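Local coordinates for protein ABC transporter (Caldanaerobius, PDB 4G68) that probably captures xylan-derived sugars outside the cell as the solute-binding component of an ABC transporter in a thermophilic bacterium, at residues G226-F235 and Y421-N430. Numbering follows the deposited sequence.
Sequences GKASFDNQAF and YSKQMQQKIN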
loop_
_atom_site.group_PDB
_atom_site.type_symbol
_atom_site.label_atom_id
_atom_site.label_comp_id
_atom_site.label_asym_id
_atom_site.label_seq_id
_atom_site.Cartn_x
_atom_site.Cartn_y
_atom_site.Cartn_z
ATOM N N GLY C 226 1.756 -8.171 20.042
ATOM C CA GLY C 226 2.462 -8.621 21.252
ATOM C C GLY C 226 2.037 -9.934 21.912
ATOM O O GLY C 226 2.430 -10.188 23.076
ATOM N N LYS C 227 1.264 -10.772 21.210
ATOM C CA LYS C 227 0.796 -12.087 21.705
ATOM C C LYS C 227 1.823 -13.197 21.438
ATOM O O LYS C 227 1.727 -14.290 21.990
ATOM C CB LYS C 227 -0.537 -12.490 21.050
ATOM C CG LYS C 227 -1.715 -11.589 21.384
ATOM C CD LYS C 227 -2.266 -11.960 22.759
ATOM C CE LYS C 227 -3.504 -11.131 23.101
ATOM N NZ LYS C 227 -4.822 -11.753 22.760
ATOM N N ALA C 228 2.778 -12.907 20.564
ATOM C CA ALA C 228 3.892 -13.803 20.239
ATOM C C ALA C 228 5.190 -12.983 20.147
ATOM O O ALA C 228 5.172 -11.758 20.024
ATOM C CB ALA C 228 3.626 -14.539 18.917
ATOM N N SER C 229 6.322 -13.667 20.244
ATOM C CA SER C 229 7.603 -13.012 20.049
ATOM C C SER C 229 7.932 -12.935 18.541
ATOM O O SER C 229 7.622 -13.865 17.777
ATOM C CB SER C 229 8.691 -13.798 20.776
ATOM O OG SER C 229 9.956 -13.271 20.467
ATOM N N PHE C 230 8.571 -11.839 18.141
ATOM C CA PHE C 230 9.182 -11.683 16.802
ATOM C C PHE C 230 10.392 -12.610 16.565
ATOM O O PHE C 230 10.765 -12.928 15.410
ATOM C CB PHE C 230 9.657 -10.244 16.602
ATOM C CG PHE C 230 8.554 -9.262 16.377
ATOM C CD1 PHE C 230 7.941 -9.159 15.136
ATOM C CD2 PHE C 230 8.145 -8.420 17.415
ATOM C CE1 PHE C 230 6.929 -8.212 14.934
ATOM C CE2 PHE C 230 7.129 -7.478 17.230
ATOM C CZ PHE C 230 6.521 -7.384 15.980
ATOM N N ASP C 231 11.042 -12.997 17.650
ATOM C CA ASP C 231 12.192 -13.894 17.551
ATOM C C ASP C 231 11.646 -15.333 17.444
ATOM O O ASP C 231 11.595 -16.070 18.417
ATOM C CB ASP C 231 13.126 -13.721 18.771
ATOM C CG ASP C 231 14.498 -14.357 18.559
ATOM O OD1 ASP C 231 14.777 -14.860 17.447
ATOM O OD2 ASP C 231 15.317 -14.369 19.515
ATOM N N ASN C 232 11.190 -15.680 16.242
ATOM C CA ASN C 232 10.567 -16.953 15.951
ATOM C C ASN C 232 11.152 -17.407 14.608
ATOM O O ASN C 232 11.413 -16.591 13.737
ATOM C CB ASN C 232 9.053 -16.724 15.861
ATOM C CG ASN C 232 8.285 -17.943 15.383
ATOM O OD1 ASN C 232 8.464 -18.416 14.238
ATOM N ND2 ASN C 232 7.392 -18.457 16.247
ATOM N N GLN C 233 11.335 -18.710 14.430
ATOM C CA GLN C 233 12.040 -19.229 13.237
ATOM C C GLN C 233 11.419 -18.781 11.890
ATOM O O GLN C 233 12.136 -18.448 10.893
ATOM C CB GLN C 233 12.094 -20.764 13.273
ATOM C CG GLN C 233 13.120 -21.361 12.320
ATOM C CD GLN C 233 14.517 -20.873 12.632
ATOM O OE1 GLN C 233 15.199 -20.308 11.776
ATOM N NE2 GLN C 233 14.945 -21.075 13.872
ATOM N N ALA C 234 10.086 -18.791 11.860
ATOM C CA ALA C 234 9.372 -18.403 10.646
ATOM C C ALA C 234 9.836 -17.047 10.148
ATOM O O ALA C 234 9.943 -16.883 8.948
ATOM C CB ALA C 234 7.860 -18.417 10.855
ATOM N N PHE C 235 10.067 -16.105 11.075
ATOM C CA PHE C 235 10.402 -14.690 10.786
ATOM C C PHE C 235 11.894 -14.550 10.495
ATOM O O PHE C 235 12.283 -13.764 9.646
ATOM C CB PHE C 235 10.060 -13.762 11.973
ATOM C CG PHE C 235 8.596 -13.409 12.116
ATOM C CD1 PHE C 235 7.599 -14.013 11.325
ATOM C CD2 PHE C 235 8.197 -12.475 13.069
ATOM C CE1 PHE C 235 6.255 -13.664 11.475
ATOM C CE2 PHE C 235 6.841 -12.115 13.203
ATOM C CZ PHE C 235 5.883 -12.696 12.419
ATOM N N TYR C 421 18.550 -9.944 13.380
ATOM C CA TYR C 421 17.360 -9.244 12.964
ATOM C C TYR C 421 16.211 -9.536 13.896
ATOM O O TYR C 421 15.605 -8.627 14.375
ATOM C CB TYR C 421 16.959 -9.619 11.553
ATOM C CG TYR C 421 15.575 -9.136 11.229
ATOM C CD1 TYR C 421 15.334 -7.793 10.950
ATOM C CD2 TYR C 421 14.497 -10.027 11.231
ATOM C CE1 TYR C 421 14.056 -7.343 10.655
ATOM C CE2 TYR C 421 13.217 -9.583 10.939
ATOM C CZ TYR C 421 13.013 -8.249 10.664
ATOM O OH TYR C 421 11.742 -7.853 10.404
ATOM N N SER C 422 15.935 -10.823 14.131
ATOM C CA SER C 422 14.770 -11.250 14.874
ATOM C C SER C 422 14.900 -10.917 16.351
ATOM O O SER C 422 13.896 -10.552 16.964
ATOM C CB SER C 422 14.469 -12.730 14.674
ATOM O OG SER C 422 14.218 -13.030 13.310
ATOM N N LYS C 423 16.128 -11.038 16.891
ATOM C CA LYS C 423 16.466 -10.647 18.280
ATOM C C LYS C 423 16.178 -9.181 18.548
ATOM O O LYS C 423 15.550 -8.845 19.567
ATOM C CB LYS C 423 17.948 -10.899 18.588
ATOM C CG LYS C 423 18.323 -12.359 18.804
ATOM C CD LYS C 423 18.293 -12.756 20.281
ATOM C CE LYS C 423 19.161 -13.979 20.527
ATOM N NZ LYS C 423 18.435 -15.238 20.207
ATOM N N GLN C 424 16.663 -8.325 17.641
ATOM C CA GLN C 424 16.469 -6.895 17.718
ATOM C C GLN C 424 15.015 -6.458 17.465
ATOM O O GLN C 424 14.603 -5.410 17.963
ATOM C CB GLN C 424 17.440 -6.156 16.802
ATOM C CG GLN C 424 18.883 -6.224 17.282
ATOM C CD GLN C 424 19.837 -5.400 16.450
ATOM O OE1 GLN C 424 19.577 -4.227 16.154
ATOM N NE2 GLN C 424 20.956 -5.996 16.085
ATOM N N MET C 425 14.241 -7.239 16.708
ATOM C CA MET C 425 12.811 -6.891 16.469
ATOM C C MET C 425 12.073 -7.074 17.786
ATOM O O MET C 425 11.329 -6.186 18.229
ATOM C CB MET C 425 12.181 -7.727 15.342
ATOM C CG MET C 425 12.464 -7.220 13.924
ATOM S SD MET C 425 11.589 -5.695 13.485
ATOM C CE MET C 425 9.943 -6.389 13.576
ATOM N N GLN C 426 12.350 -8.189 18.456
ATOM C CA GLN C 426 11.695 -8.497 19.721
ATOM C C GLN C 426 12.107 -7.570 20.885
ATOM O O GLN C 426 11.234 -7.118 21.646
ATOM C CB GLN C 426 11.873 -9.962 20.071
ATOM C CG GLN C 426 11.321 -10.360 21.427
ATOM C CD GLN C 426 9.805 -10.419 21.476
ATOM O OE1 GLN C 426 9.088 -10.314 20.439
ATOM N NE2 GLN C 426 9.289 -10.646 22.679
ATOM N N GLN C 427 13.404 -7.273 21.001
ATOM C CA GLN C 427 13.904 -6.367 22.037
ATOM C C GLN C 427 13.439 -4.909 21.869
ATOM O O GLN C 427 13.056 -4.249 22.855
ATOM C CB GLN C 427 15.439 -6.432 22.136
ATOM C CG GLN C 427 16.060 -5.290 22.950
ATOM C CD GLN C 427 15.969 -5.479 24.463
ATOM O OE1 GLN C 427 15.130 -6.226 24.983
ATOM N NE2 GLN C 427 16.851 -4.794 25.170
ATOM N N LYS C 428 13.474 -4.407 20.636
ATOM C CA LYS C 428 13.203 -2.991 20.389
ATOM C C LYS C 428 11.712 -2.645 20.336
ATOM O O LYS C 428 11.305 -1.521 20.673
ATOM C CB LYS C 428 13.906 -2.518 19.127
ATOM C CG LYS C 428 15.391 -2.297 19.286
ATOM C CD LYS C 428 16.029 -2.399 17.913
ATOM C CE LYS C 428 17.518 -2.129 17.953
ATOM N NZ LYS C 428 17.566 -0.665 17.923
ATOM N N ILE C 429 10.898 -3.617 19.918
ATOM C CA ILE C 429 9.424 -3.472 19.868
ATOM C C ILE C 429 8.698 -3.993 21.127
ATOM O O ILE C 429 7.758 -3.353 21.641
ATOM C CB ILE C 429 8.835 -4.153 18.595
ATOM C CG1 ILE C 429 9.410 -3.481 17.352
ATOM C CG2 ILE C 429 7.297 -4.096 18.569
ATOM C CD1 ILE C 429 9.212 -4.260 16.054
ATOM N N ASN C 430 9.083 -5.169 21.619
ATOM C CA ASN C 430 8.402 -5.732 22.798
ATOM C C ASN C 430 9.272 -6.086 24.006
ATOM O O ASN C 430 9.799 -5.254 24.716
ATOM C CB ASN C 430 7.692 -7.044 22.455
ATOM C CG ASN C 430 6.784 -6.986 21.200
ATOM O OD1 ASN C 430 6.119 -5.986 20.853
ATOM N ND2 ASN C 430 6.744 -8.126 20.499
HETATM O O HOH W 1 11.722 -11.251 13.855
#
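A single amide oxygen, Gln426 OE1, is gripped from opposite faces of its own plane by the backbone of Phe230 and the side chain of Asn430. Phe230 N donates to Gln426 OE1 over 2.8 Å, standing 39° out of the carbonyl plane, and Asn430 ND2 completes the pair at 3.2 Å. With chi1 at 175° the Gln426 chain points away from its own backbone N, and a bend at chi2 brings the amide to Ser229 and Phe230. The neighbouring Ser229 OG accepts from Asp231 N, an ST turn in the loop beside this amide.

The ring of Phe230 settles on the same helix. Met425 CE forms a CH-pi contact over one face, 4.0 Å from the ring centroid, while Ile429 CG2 touches Phe230 CE2 at 3.6 Å; Ala223 of helix 217-224 adds a further neighbour. Nearer the N-terminal end of helix 418-429, Asp231 OD2 forms a salt bridge with Lys423 NZ at 3.3 Å, its hydrogen bond weak, and the same oxygen rests against the lysine's CG and CD as the two side chains cross at a slant. Ser422 OG is hydrogen-bonded to Thr236, tying the C-terminal helix to helix 233-248.

Gly226 closes the preceding helix in a Schellman motif and Asn232 caps the next through Ala234 N: the loop joining helix 217-224 to helix 233-248, packed against the last modelled helix of a periplasmic-binding-protein fold.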